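Local coordinates for endo-1,4-beta-xylanase (Pseudoalteromonas haloplanktis, PDB 1XWQ), which hydrolyses internal beta-1,4 linkages of xylan as a family 8 glycoside hydrolase, and probably also acts on beta-1,4-glucosidic bonds such as those of cellulose, at residues H62-I67 against Y378-G383; R76-S81 against A142-E147; N250-L255 against Q276-D281. The protein carries 1 engineered substitution. All coordinates share one frame; numbering follows the deposited sequence.

Contact 1 (H62-I67 against Y378-G383); sequences HYIKAI and YRYYNG. With XYP (beta-D-xylopyranose), chain B; XYP (beta-D-xylopyranose), chain C.
A single ordered water is gripped from both segments, giving 2.6 Å to Ile67 O as donor and taking 2.9 Å from Tyr380 N as acceptor. It thereby ties the loop residue Ile67, just beyond the strand, to the first turn of the helix. Packing does the rest, since no direct hydrogen bond joins the two segments. Tyr380 has CG anti to its own N (chi1 162°), which turns the ring toward the strand, and Ala66 CB sits almost squarely over its centre, 3.6 Å from the centroid and 7° off the normal, a CH-pi contact. Ile64 CG2 reaches one edge of the same ring, 3.9 Å from CE1, while O2 of the chain C xylose lies at the opposite edge near CE2. The ring is thus a spacer between strand and sugar. Further out, Ile67 CD1 is centred over one face of the Arg379 guanidinium, 3.4 Å from CZ. Its N-H groups spread round the rim, NE reaching Gln48 O and NH1 Gly376 O. Where this end of the helix walls the sugar-binding cleft, Asn382 ND2 donates to O2 of the chain B xylose (3.1 Å), and O5 of that xylose rests over a face of the Tyr378 ring. Strand 58-66, held between strands 50-55 and 74-76, is in this way set against the N-terminal end of helix 379-392, with Ala66 also touching Asp74 and Arg76.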
loop_
_atom_site.group_PDB
_atom_site.type_symbol
_atom_site.label_atom_id
_atom_site.label_comp_id
_atom_site.label_asym_id
_atom_site.label_seq_id
_atom_site.Cartn_x
_atom_site.Cartn_y
_atom_site.Cartn_z
ATOM N N HIS A 62 -16.454 4.541 11.259
ATOM C CA HIS A 62 -16.383 4.822 9.829
ATOM C C HIS A 62 -15.595 3.730 9.121
ATOM O O HIS A 62 -14.767 3.056 9.731
ATOM C CB HIS A 62 -15.680 6.159 9.588
ATOM C CG HIS A 62 -16.586 7.356 9.631
ATOM N ND1 HIS A 62 -17.061 7.892 10.807
ATOM C CD2 HIS A 62 -17.065 8.146 8.639
ATOM C CE1 HIS A 62 -17.799 8.956 10.539
ATOM N NE2 HIS A 62 -17.819 9.131 9.231
ATOM N N TYR A 63 -15.851 3.553 7.830
ATOM C CA TYR A 63 -15.061 2.626 7.026
ATOM C C TYR A 63 -14.718 3.198 5.657
ATOM O O TYR A 63 -15.370 4.130 5.178
ATOM C CB TYR A 63 -15.778 1.279 6.880
ATOM C CG TYR A 63 -17.137 1.350 6.204
ATOM C CD1 TYR A 63 -18.296 1.587 6.945
ATOM C CD2 TYR A 63 -17.261 1.165 4.827
ATOM C CE1 TYR A 63 -19.552 1.655 6.322
ATOM C CE2 TYR A 63 -18.503 1.216 4.201
ATOM C CZ TYR A 63 -19.644 1.454 4.953
ATOM O OH TYR A 63 -20.872 1.505 4.333
ATOM N N ILE A 64 -13.676 2.651 5.041
ATOM C CA ILE A 64 -13.390 2.935 3.643
ATOM C C ILE A 64 -14.174 1.915 2.833
ATOM O O ILE A 64 -13.990 0.707 2.997
ATOM C CB ILE A 64 -11.866 2.842 3.336
ATOM C CG1 ILE A 64 -11.084 3.926 4.100
ATOM C CG2 ILE A 64 -11.600 2.915 1.813
ATOM C CD1 ILE A 64 -11.501 5.388 3.770
ATOM N N LYS A 65 -15.052 2.414 1.969
ATOM C CA LYS A 65 -15.959 1.565 1.213
ATOM C C LYS A 65 -15.293 1.100 -0.064
ATOM O O LYS A 65 -14.961 1.908 -0.929
ATOM C CB LYS A 65 -17.248 2.319 0.875
ATOM C CG LYS A 65 -18.350 1.432 0.286
ATOM C CD LYS A 65 -19.534 2.259 -0.186
ATOM C CE LYS A 65 -20.377 2.741 0.990
ATOM N NZ LYS A 65 -21.712 3.234 0.533
ATOM N N ALA A 66 -15.089 -0.205 -0.175
ATOM C CA ALA A 66 -14.540 -0.772 -1.397
ATOM C C ALA A 66 -15.671 -0.971 -2.405
ATOM O O ALA A 66 -16.179 -2.080 -2.589
ATOM C CB ALA A 66 -13.794 -2.075 -1.109
ATOM N N ILE A 67 -16.071 0.132 -3.035
ATOM C CA ILE A 67 -17.135 0.127 -4.033
ATOM C C ILE A 67 -16.804 -0.897 -5.120
ATOM O O ILE A 67 -15.661 -0.991 -5.578
ATOM C CB ILE A 67 -17.359 1.548 -4.611
ATOM C CG1 ILE A 67 -17.980 2.462 -3.547
ATOM C CG2 ILE A 67 -18.273 1.515 -5.821
ATOM C CD1 ILE A 67 -17.384 3.854 -3.526
ATOM N N TYR A 378 -15.235 2.618 -9.914
ATOM C CA TYR A 378 -13.936 1.994 -9.654
ATOM C C TYR A 378 -12.973 2.854 -8.836
ATOM O O TYR A 378 -11.757 2.626 -8.849
ATOM C CB TYR A 378 -13.288 1.532 -10.967
ATOM C CG TYR A 378 -14.074 0.430 -11.640
ATOM C CD1 TYR A 378 -14.195 -0.827 -11.042
ATOM C CD2 TYR A 378 -14.728 0.650 -12.856
ATOM C CE1 TYR A 378 -14.927 -1.843 -11.646
ATOM C CE2 TYR A 378 -15.470 -0.367 -13.471
ATOM C CZ TYR A 378 -15.559 -1.609 -12.858
ATOM O OH TYR A 378 -16.283 -2.624 -13.444
ATOM N N ARG A 379 -13.516 3.821 -8.098
ATOM C CA ARG A 379 -12.675 4.746 -7.345
ATOM C C ARG A 379 -12.057 4.182 -6.061
ATOM O O ARG A 379 -11.151 4.807 -5.505
ATOM C CB ARG A 379 -13.419 6.046 -7.032
ATOM C CG ARG A 379 -14.511 5.940 -5.969
ATOM C CD ARG A 379 -15.185 7.281 -5.734
ATOM N NE ARG A 379 -16.234 7.281 -4.721
ATOM C CZ ARG A 379 -17.514 6.970 -4.937
ATOM N NH1 ARG A 379 -17.934 6.558 -6.133
ATOM N NH2 ARG A 379 -18.380 7.047 -3.935
ATOM N N TYR A 380 -12.533 3.035 -5.575
ATOM C CA TYR A 380 -11.934 2.476 -4.357
ATOM C C TYR A 380 -10.425 2.317 -4.508
ATOM O O TYR A 380 -9.654 2.897 -3.746
ATOM C CB TYR A 380 -12.552 1.133 -3.932
ATOM C CG TYR A 380 -11.654 0.377 -2.973
ATOM C CD1 TYR A 380 -11.492 0.810 -1.653
ATOM C CD2 TYR A 380 -10.927 -0.741 -3.391
ATOM C CE1 TYR A 380 -10.651 0.139 -0.769
ATOM C CE2 TYR A 380 -10.072 -1.420 -2.510
ATOM C CZ TYR A 380 -9.941 -0.970 -1.203
ATOM O OH TYR A 380 -9.106 -1.630 -0.322
ATOM N N TYR A 381 -10.011 1.519 -5.487
ATOM C CA TYR A 381 -8.601 1.190 -5.625
ATOM C C TYR A 381 -7.825 2.363 -6.215
ATOM O O TYR A 381 -6.767 2.741 -5.696
ATOM C CB TYR A 381 -8.415 -0.094 -6.438
ATOM C CG TYR A 381 -7.032 -0.689 -6.320
ATOM C CD1 TYR A 381 -6.494 -1.020 -5.075
ATOM C CD2 TYR A 381 -6.264 -0.937 -7.453
ATOM C CE1 TYR A 381 -5.221 -1.559 -4.967
ATOM C CE2 TYR A 381 -4.994 -1.479 -7.354
ATOM C CZ TYR A 381 -4.475 -1.782 -6.111
ATOM O OH TYR A 381 -3.210 -2.319 -6.009
ATOM N N ASN A 382 -8.360 2.944 -7.286
ATOM C CA ASN A 382 -7.755 4.122 -7.901
ATOM C C ASN A 382 -7.682 5.317 -6.961
ATOM O O ASN A 382 -6.653 5.982 -6.881
ATOM C CB ASN A 382 -8.500 4.499 -9.175
ATOM C CG ASN A 382 -8.249 3.517 -10.302
ATOM O OD1 ASN A 382 -7.103 3.191 -10.607
ATOM N ND2 ASN A 382 -9.328 3.026 -10.917
ATOM N N GLY A 383 -8.777 5.579 -6.250
ATOM C CA GLY A 383 -8.849 6.685 -5.310
ATOM C C GLY A 383 -7.962 6.510 -4.096
ATOM O O GLY A 383 -7.371 7.484 -3.634
HETATM O O1 XYP B . -10.325 0.139 -15.822
HETATM C C1 XYP B . -11.197 0.581 -14.798
HETATM C C2 XYP B . -10.444 0.881 -13.519
HETATM C C3 XYP B . -9.924 -0.422 -12.891
HETATM C C4 XYP B . -11.038 -1.469 -12.764
HETATM C C5 XYP B . -11.782 -1.616 -14.094
HETATM O O2 XYP B . -9.373 1.765 -13.788
HETATM O O3 XYP B . -9.332 -0.164 -11.635
HETATM O O4 XYP B . -10.505 -2.733 -12.423
HETATM O O5 XYP B . -12.183 -0.343 -14.588
HETATM C C1 XYP C . -8.475 -4.516 -6.525
HETATM C C2 XYP C . -8.900 -4.616 -5.085
HETATM C C3 XYP C . -7.710 -4.655 -4.132
HETATM C C4 XYP C . -6.631 -5.633 -4.600
HETATM C C5 XYP C . -6.346 -5.385 -6.078
HETATM O O2 XYP C . -9.717 -3.514 -4.763
HETATM O O3 XYP C . -8.197 -5.002 -2.854
HETATM O O4 XYP C . -5.437 -5.479 -3.858
HETATM O O5 XYP C . -7.554 -5.476 -6.822
HETATM O O HOH W 1 -14.518 1.185 -6.540
#

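Contact 2 (R76-S81 against A142-E147); sequences RTQGQS and APDGEE. Engineered in segment 76-81: Gln78 (natural residue Glu). With XYP (beta-D-xylopyranose), chain C.
Gln78, engineered from the natural Glu, has CG anti to the backbone N (chi1 164°) and an extended chain beyond, which carries its amide obliquely across Asp144; Asp144 in turn swings its CG between its own N and carbonyl carbon, bringing the carboxylate back toward the amide. Gln78 NE2 and Asp144 OD2 end 3.5 Å apart with the two planar groups 84° from coplanar. Asp144 OD2 forms a salt bridge with Arg284, and the glutamine holds the chain C xylose in a two-pronged grip. Its OE1 accepts from O3 of the sugar at 2.6 Å, and NE2 gives a nearly straight bond to O4 at 2.8 Å. Arg76 NH1 donates to the same O3.

Behind this polar front the helices come close at a glycine. The CA atoms of Gln78 and Gly145 are 4.4 Å apart, and a CB on Gly145 would lie too close to Thr77 OG1, consistent with the tight approach. The segment axes pass at 7.8 Å and make only 18°, as expected of neighbouring inner helices in the (alpha/alpha)6 barrel of family 8. On the far side one water bonds to Thr77 OG1 (2.7 Å), Ala142 N and Glu146 OE1 (2.6 Å). Another gives a bond to Ser81 OG and a weak one to Asp144 O.

No direct hydrogen bond joins the segments: waters link them, and the polar groups at the ligand end are bonded mainly to the sugar and to residues beyond both segments, among them Tyr380 and Arg284. The engineered amide both accepts from O3 and donates to O4, whereas the natural Glu has no N-H to offer.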
loop_
_atom_site.group_PDB
_atom_site.type_symbol
_atom_site.label_atom_id
_atom_site.label_comp_id
_atom_site.label_asym_id
_atom_site.label_seq_id
_atom_site.Cartn_x
_atom_site.Cartn_y
_atom_site.Cartn_z
ATOM N N ARG A 76 -12.728 -3.530 3.143
ATOM C CA ARG A 76 -11.455 -4.261 3.120
ATOM C C ARG A 76 -10.447 -3.699 4.114
ATOM O O ARG A 76 -10.397 -2.486 4.329
ATOM C CB ARG A 76 -10.872 -4.251 1.703
ATOM C CG ARG A 76 -11.785 -4.923 0.698
ATOM C CD ARG A 76 -11.257 -5.020 -0.727
ATOM N NE ARG A 76 -12.253 -5.714 -1.543
ATOM C CZ ARG A 76 -11.997 -6.435 -2.624
ATOM N NH1 ARG A 76 -10.755 -6.566 -3.077
ATOM N NH2 ARG A 76 -12.996 -7.027 -3.265
ATOM N N THR A 77 -9.637 -4.574 4.708
ATOM C CA THR A 77 -8.600 -4.131 5.643
ATOM C C THR A 77 -7.547 -3.286 4.939
ATOM O O THR A 77 -6.984 -2.369 5.525
ATOM C CB THR A 77 -7.932 -5.316 6.375
ATOM O OG1 THR A 77 -7.553 -6.333 5.433
ATOM C CG2 THR A 77 -8.931 -6.006 7.296
ATOM N N GLN A 78 -7.284 -3.621 3.683
ATOM C CA GLN A 78 -6.378 -2.866 2.843
ATOM C C GLN A 78 -6.778 -1.378 2.747
ATOM O O GLN A 78 -5.984 -0.497 3.097
ATOM C CB GLN A 78 -6.307 -3.547 1.481
ATOM C CG GLN A 78 -5.722 -2.727 0.398
ATOM C CD GLN A 78 -5.998 -3.327 -0.949
ATOM O OE1 GLN A 78 -7.014 -3.003 -1.584
ATOM N NE2 GLN A 78 -5.109 -4.220 -1.396
ATOM N N GLY A 79 -8.007 -1.107 2.306
ATOM C CA GLY A 79 -8.501 0.261 2.228
ATOM C C GLY A 79 -8.614 0.951 3.579
ATOM O O GLY A 79 -8.295 2.141 3.708
ATOM N N GLN A 80 -9.050 0.205 4.594
ATOM C CA GLN A 80 -9.178 0.739 5.953
ATOM C C GLN A 80 -7.836 1.233 6.487
ATOM O O GLN A 80 -7.731 2.339 7.017
ATOM C CB GLN A 80 -9.746 -0.334 6.894
ATOM C CG GLN A 80 -10.334 0.212 8.200
ATOM C CD GLN A 80 -11.692 0.878 8.012
ATOM O OE1 GLN A 80 -12.217 0.936 6.901
ATOM N NE2 GLN A 80 -12.266 1.371 9.100
ATOM N N SER A 81 -6.808 0.400 6.321
ATOM C CA SER A 81 -5.483 0.695 6.841
ATOM C C SER A 81 -4.813 1.835 6.068
ATOM O O SER A 81 -4.127 2.675 6.655
ATOM C CB SER A 81 -4.627 -0.569 6.797
ATOM O OG SER A 81 -4.383 -1.001 5.473
ATOM N N ALA A 142 -5.716 -10.227 4.807
ATOM C CA ALA A 142 -4.868 -9.726 3.734
ATOM C C ALA A 142 -3.737 -8.962 4.436
ATOM O O ALA A 142 -3.898 -7.796 4.808
ATOM C CB ALA A 142 -5.654 -8.814 2.802
ATOM N N PRO A 143 -2.616 -9.649 4.664
ATOM C CA PRO A 143 -1.547 -9.156 5.556
ATOM C C PRO A 143 -0.971 -7.756 5.296
ATOM O O PRO A 143 -0.427 -7.195 6.253
ATOM C CB PRO A 143 -0.473 -10.233 5.428
ATOM C CG PRO A 143 -1.277 -11.464 5.140
ATOM C CD PRO A 143 -2.306 -10.998 4.143
ATOM N N ASP A 144 -1.093 -7.201 4.085
ATOM C CA ASP A 144 -0.715 -5.796 3.859
ATOM C C ASP A 144 -1.621 -4.827 4.647
ATOM O O ASP A 144 -1.223 -3.693 4.955
ATOM C CB ASP A 144 -0.665 -5.434 2.355
ATOM C CG ASP A 144 -2.007 -5.604 1.641
ATOM O OD1 ASP A 144 -2.771 -6.541 1.937
ATOM O OD2 ASP A 144 -2.388 -4.838 0.735
ATOM N N GLY A 145 -2.824 -5.288 4.984
ATOM C CA GLY A 145 -3.717 -4.546 5.863
ATOM C C GLY A 145 -3.124 -4.388 7.259
ATOM O O GLY A 145 -2.955 -3.276 7.753
ATOM N N GLU A 146 -2.800 -5.513 7.889
ATOM C CA GLU A 146 -2.170 -5.499 9.208
ATOM C C GLU A 146 -0.872 -4.680 9.212
ATOM O O GLU A 146 -0.622 -3.913 10.149
ATOM C CB GLU A 146 -1.921 -6.936 9.697
ATOM C CG GLU A 146 -3.172 -7.618 10.250
ATOM C CD GLU A 146 -3.978 -8.378 9.197
ATOM O OE1 GLU A 146 -3.871 -8.062 7.995
ATOM O OE2 GLU A 146 -4.725 -9.300 9.571
ATOM N N GLU A 147 -0.058 -4.830 8.165
ATOM C CA GLU A 147 1.173 -4.042 8.023
ATOM C C GLU A 147 0.907 -2.540 8.112
ATOM O O GLU A 147 1.559 -1.827 8.871
ATOM C CB GLU A 147 1.878 -4.361 6.705
ATOM C CG GLU A 147 2.573 -5.709 6.698
ATOM C CD GLU A 147 3.344 -5.960 5.415
ATOM O OE1 GLU A 147 2.806 -5.671 4.314
ATOM O OE2 GLU A 147 4.484 -6.447 5.519
HETATM C C1 XYP C . -8.475 -4.516 -6.525
HETATM C C2 XYP C . -8.900 -4.616 -5.085
HETATM C C3 XYP C . -7.710 -4.655 -4.132
HETATM C C4 XYP C . -6.631 -5.633 -4.600
HETATM C C5 XYP C . -6.346 -5.385 -6.078
HETATM O O2 XYP C . -9.717 -3.514 -4.763
HETATM O O3 XYP C . -8.197 -5.002 -2.854
HETATM O O4 XYP C . -5.437 -5.479 -3.858
HETATM O O5 XYP C . -7.554 -5.476 -6.822
HETATM O O HOH W 2 -6.233 -8.247 6.887
HETATM O O HOH W 3 -3.086 -1.936 3.267
#

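Contact 3 (N250-L255 against Q276-D281); sequences NLPTFL and QWYEFD. With XYP (beta-D-xylopyranose), chain C; XYP (beta-D-xylopyranose), chain D.
The sugar-binding cleft is backed here by Phe254, whose side chain packs behind Glu279 and Asp281. Asp281 faces two ways: OD1 accepts a hydrogen bond from O4 of the chain C xylose at 2.8 Å, while OD2 lies at the edge of the Phe254 ring, 3.6 Å from CE1, with the carboxylate turned 88° to the ring. Phe280, the residue before Asp281, lays one ring face against C2 of the chain D xylose. Glu279, folded back by its bent chain (chi2 54°), brings OE2 to 3.4 Å from Phe254 CB. Its OE1 receives Asp281 N at 3.0 Å from above the carboxylate plane, and OE2 takes Ala282 N. Replacing Glu279 with an alanine would probably leave the amides of Asp281 and Ala282 without these acceptors and open a gap beside Phe254, setting the loop that presents Asp281 freer to shift.

The backbone of 276-281 includes a short, weakly bonded strand at about 277-278, an outer member of a small antiparallel sheet with 329-330 and 333-334. Along its other flank runs the irregular segment 250-255, joined to it by one backbone bond, Phe254 N to Trp277 O at 2.8 Å. Next to this bond the contact becomes apolar. Leu251 CD1 lies over a face of the Tyr278 ring, 3.8 Å from its centroid in a CH-pi contact, and Pro252 CD stands beside the ring at CD1. Pro252 O, buried and lacking any polar partner in the model, meets the ring edge, 3.5 Å from Tyr278 CD1, while Tyr278 OH bonds to Gln344 NE2.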
loop_
_atom_site.group_PDB
_atom_site.type_symbol
_atom_site.label_atom_id
_atom_site.label_comp_id
_atom_site.label_asym_id
_atom_site.label_seq_id
_atom_site.Cartn_x
_atom_site.Cartn_y
_atom_site.Cartn_z
ATOM N N ASN A 250 10.445 -7.211 -17.211
ATOM C CA ASN A 250 10.762 -6.104 -16.292
ATOM C C ASN A 250 9.625 -5.568 -15.423
ATOM O O ASN A 250 9.785 -4.532 -14.773
ATOM C CB ASN A 250 11.476 -4.954 -17.028
ATOM C CG ASN A 250 12.631 -5.440 -17.887
ATOM O OD1 ASN A 250 13.531 -6.115 -17.400
ATOM N ND2 ASN A 250 12.598 -5.111 -19.173
ATOM N N LEU A 251 8.491 -6.267 -15.422
ATOM C CA LEU A 251 7.376 -5.944 -14.541
ATOM C C LEU A 251 7.251 -6.999 -13.445
ATOM O O LEU A 251 7.323 -8.204 -13.732
ATOM C CB LEU A 251 6.060 -5.850 -15.330
ATOM C CG LEU A 251 5.854 -4.631 -16.238
ATOM C CD1 LEU A 251 4.470 -4.687 -16.886
ATOM C CD2 LEU A 251 6.030 -3.316 -15.464
ATOM N N PRO A 252 7.074 -6.556 -12.199
ATOM C CA PRO A 252 6.932 -7.479 -11.070
ATOM C C PRO A 252 5.562 -8.144 -11.156
ATOM O O PRO A 252 4.702 -7.664 -11.909
ATOM C CB PRO A 252 7.024 -6.556 -9.851
ATOM C CG PRO A 252 6.484 -5.235 -10.352
ATOM C CD PRO A 252 6.967 -5.144 -11.779
ATOM N N THR A 253 5.365 -9.234 -10.423
ATOM C CA THR A 253 4.143 -10.016 -10.555
ATOM C C THR A 253 3.310 -10.075 -9.271
ATOM O O THR A 253 3.767 -9.699 -8.195
ATOM C CB THR A 253 4.446 -11.449 -11.057
ATOM O OG1 THR A 253 5.148 -12.173 -10.043
ATOM C CG2 THR A 253 5.434 -11.439 -12.242
ATOM N N PHE A 254 2.082 -10.560 -9.432
ATOM C CA PHE A 254 1.108 -10.760 -8.371
ATOM C C PHE A 254 1.680 -11.612 -7.235
ATOM O O PHE A 254 1.675 -11.193 -6.075
ATOM C CB PHE A 254 -0.144 -11.416 -9.000
ATOM C CG PHE A 254 -1.173 -11.913 -8.010
ATOM C CD1 PHE A 254 -1.396 -11.262 -6.791
ATOM C CD2 PHE A 254 -1.951 -13.032 -8.324
ATOM C CE1 PHE A 254 -2.367 -11.735 -5.883
ATOM C CE2 PHE A 254 -2.920 -13.512 -7.435
ATOM C CZ PHE A 254 -3.127 -12.866 -6.210
ATOM N N LEU A 255 2.193 -12.793 -7.574
ATOM C CA LEU A 255 2.638 -13.756 -6.568
ATOM C C LEU A 255 4.077 -14.197 -6.790
ATOM O O LEU A 255 4.569 -14.237 -7.927
ATOM C CB LEU A 255 1.699 -14.975 -6.509
ATOM C CG LEU A 255 0.301 -14.758 -5.909
ATOM C CD1 LEU A 255 -0.550 -16.027 -5.974
ATOM C CD2 LEU A 255 0.368 -14.246 -4.467
ATOM N N GLN A 276 1.790 -14.984 -12.283
ATOM C CA GLN A 276 2.823 -14.251 -13.031
ATOM C C GLN A 276 2.299 -12.963 -13.669
ATOM O O GLN A 276 3.040 -12.263 -14.363
ATOM C CB GLN A 276 3.483 -15.157 -14.079
ATOM C CG GLN A 276 2.727 -15.262 -15.410
ATOM C CD GLN A 276 1.580 -16.256 -15.377
ATOM O OE1 GLN A 276 1.314 -16.878 -14.351
ATOM N NE2 GLN A 276 0.900 -16.408 -16.507
ATOM N N TRP A 277 1.025 -12.654 -13.442
ATOM C CA TRP A 277 0.440 -11.422 -13.968
ATOM C C TRP A 277 0.968 -10.206 -13.227
ATOM O O TRP A 277 1.048 -10.208 -11.994
ATOM C CB TRP A 277 -1.092 -11.448 -13.854
ATOM C CG TRP A 277 -1.793 -12.163 -14.974
ATOM C CD1 TRP A 277 -1.254 -13.078 -15.841
ATOM C CD2 TRP A 277 -3.171 -12.034 -15.337
ATOM N NE1 TRP A 277 -2.215 -13.516 -16.722
ATOM C CE2 TRP A 277 -3.401 -12.892 -16.435
ATOM C CE3 TRP A 277 -4.244 -11.280 -14.840
ATOM C CZ2 TRP A 277 -4.657 -13.011 -17.050
ATOM C CZ3 TRP A 277 -5.494 -11.396 -15.459
ATOM C CH2 TRP A 277 -5.683 -12.257 -16.548
ATOM N N TYR A 278 1.354 -9.186 -13.996
ATOM C CA TYR A 278 1.466 -7.832 -13.482
ATOM C C TYR A 278 0.024 -7.353 -13.556
ATOM O O TYR A 278 -0.502 -7.091 -14.642
ATOM C CB TYR A 278 2.403 -6.962 -14.341
ATOM C CG TYR A 278 2.298 -5.460 -14.088
ATOM C CD1 TYR A 278 3.068 -4.837 -13.103
ATOM C CD2 TYR A 278 1.430 -4.667 -14.845
ATOM C CE1 TYR A 278 2.971 -3.438 -12.875
ATOM C CE2 TYR A 278 1.315 -3.293 -14.627
ATOM C CZ TYR A 278 2.084 -2.686 -13.642
ATOM O OH TYR A 278 1.966 -1.331 -13.448
ATOM N N GLU A 279 -0.629 -7.322 -12.402
ATOM C CA GLU A 279 -2.021 -6.906 -12.312
ATOM C C GLU A 279 -2.170 -5.892 -11.176
ATOM O O GLU A 279 -1.208 -5.217 -10.815
ATOM C CB GLU A 279 -2.948 -8.124 -12.122
ATOM C CG GLU A 279 -2.463 -9.168 -11.115
ATOM C CD GLU A 279 -2.150 -8.574 -9.749
ATOM O OE1 GLU A 279 -3.052 -8.538 -8.883
ATOM O OE2 GLU A 279 -0.998 -8.125 -9.547
ATOM N N PHE A 280 -3.363 -5.827 -10.597
ATOM C CA PHE A 280 -3.723 -4.792 -9.627
ATOM C C PHE A 280 -2.830 -4.712 -8.384
ATOM O O PHE A 280 -2.419 -3.622 -8.002
ATOM C CB PHE A 280 -5.218 -4.911 -9.282
ATOM C CG PHE A 280 -6.089 -5.081 -10.499
ATOM C CD1 PHE A 280 -6.503 -6.349 -10.907
ATOM C CD2 PHE A 280 -6.445 -3.976 -11.272
ATOM C CE1 PHE A 280 -7.282 -6.510 -12.056
ATOM C CE2 PHE A 280 -7.224 -4.126 -12.427
ATOM C CZ PHE A 280 -7.640 -5.394 -12.816
ATOM N N ASP A 281 -2.532 -5.854 -7.762
ATOM C CA ASP A 281 -1.567 -5.892 -6.658
ATOM C C ASP A 281 -0.198 -5.393 -7.138
ATOM O O ASP A 281 0.404 -4.514 -6.518
ATOM C CB ASP A 281 -1.402 -7.318 -6.127
ATOM C CG ASP A 281 -2.481 -7.720 -5.137
ATOM O OD1 ASP A 281 -3.626 -7.209 -5.210
ATOM O OD2 ASP A 281 -2.260 -8.570 -4.249
HETATM C C1 XYP C . -8.475 -4.516 -6.525
HETATM C C2 XYP C . -8.900 -4.616 -5.085
HETATM C C3 XYP C . -7.710 -4.655 -4.132
HETATM C C4 XYP C . -6.631 -5.633 -4.600
HETATM C C5 XYP C . -6.346 -5.385 -6.078
HETATM O O2 XYP C . -9.717 -3.514 -4.763
HETATM O O3 XYP C . -8.197 -5.002 -2.854
HETATM O O4 XYP C . -5.437 -5.479 -3.858
HETATM O O5 XYP C . -7.554 -5.476 -6.822
HETATM C C1 XYP D . -10.643 -3.040 -11.020
HETATM C C2 XYP D . -10.627 -4.546 -10.893
HETATM C C3 XYP D . -10.634 -4.988 -9.430
HETATM C C4 XYP D . -9.530 -4.278 -8.658
HETATM C C5 XYP D . -9.656 -2.768 -8.879
HETATM O O2 XYP D . -11.753 -5.108 -11.531
HETATM O O3 XYP D . -10.466 -6.390 -9.352
HETATM O O4 XYP D . -9.689 -4.615 -7.298
HETATM O O5 XYP D . -9.660 -2.459 -10.268
#

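How the contacts relate
The chain C xylose is the common reference point, touched by all three contacts from different sides. Contacts 1 and 2 are direct neighbours, their centres 13 Å apart: Tyr380 OH probably hydrogen-bonds the engineered Gln78 OE1 at 2.8 Å, and Ile64 N probably donates to Gln80 OE1 at 2.9 Å. Contact 3 is farther away, its centre 21 Å from that of contact 1, yet Tyr381 OH comes 2.5 Å from Phe280 O, a probable hydrogen bond. Contacts 2 and 3 do not touch, their nearest atoms being about 5 Å apart, and the sugar bridges them. Along the chain, contact 1 closes a long loop that encloses the other two in series.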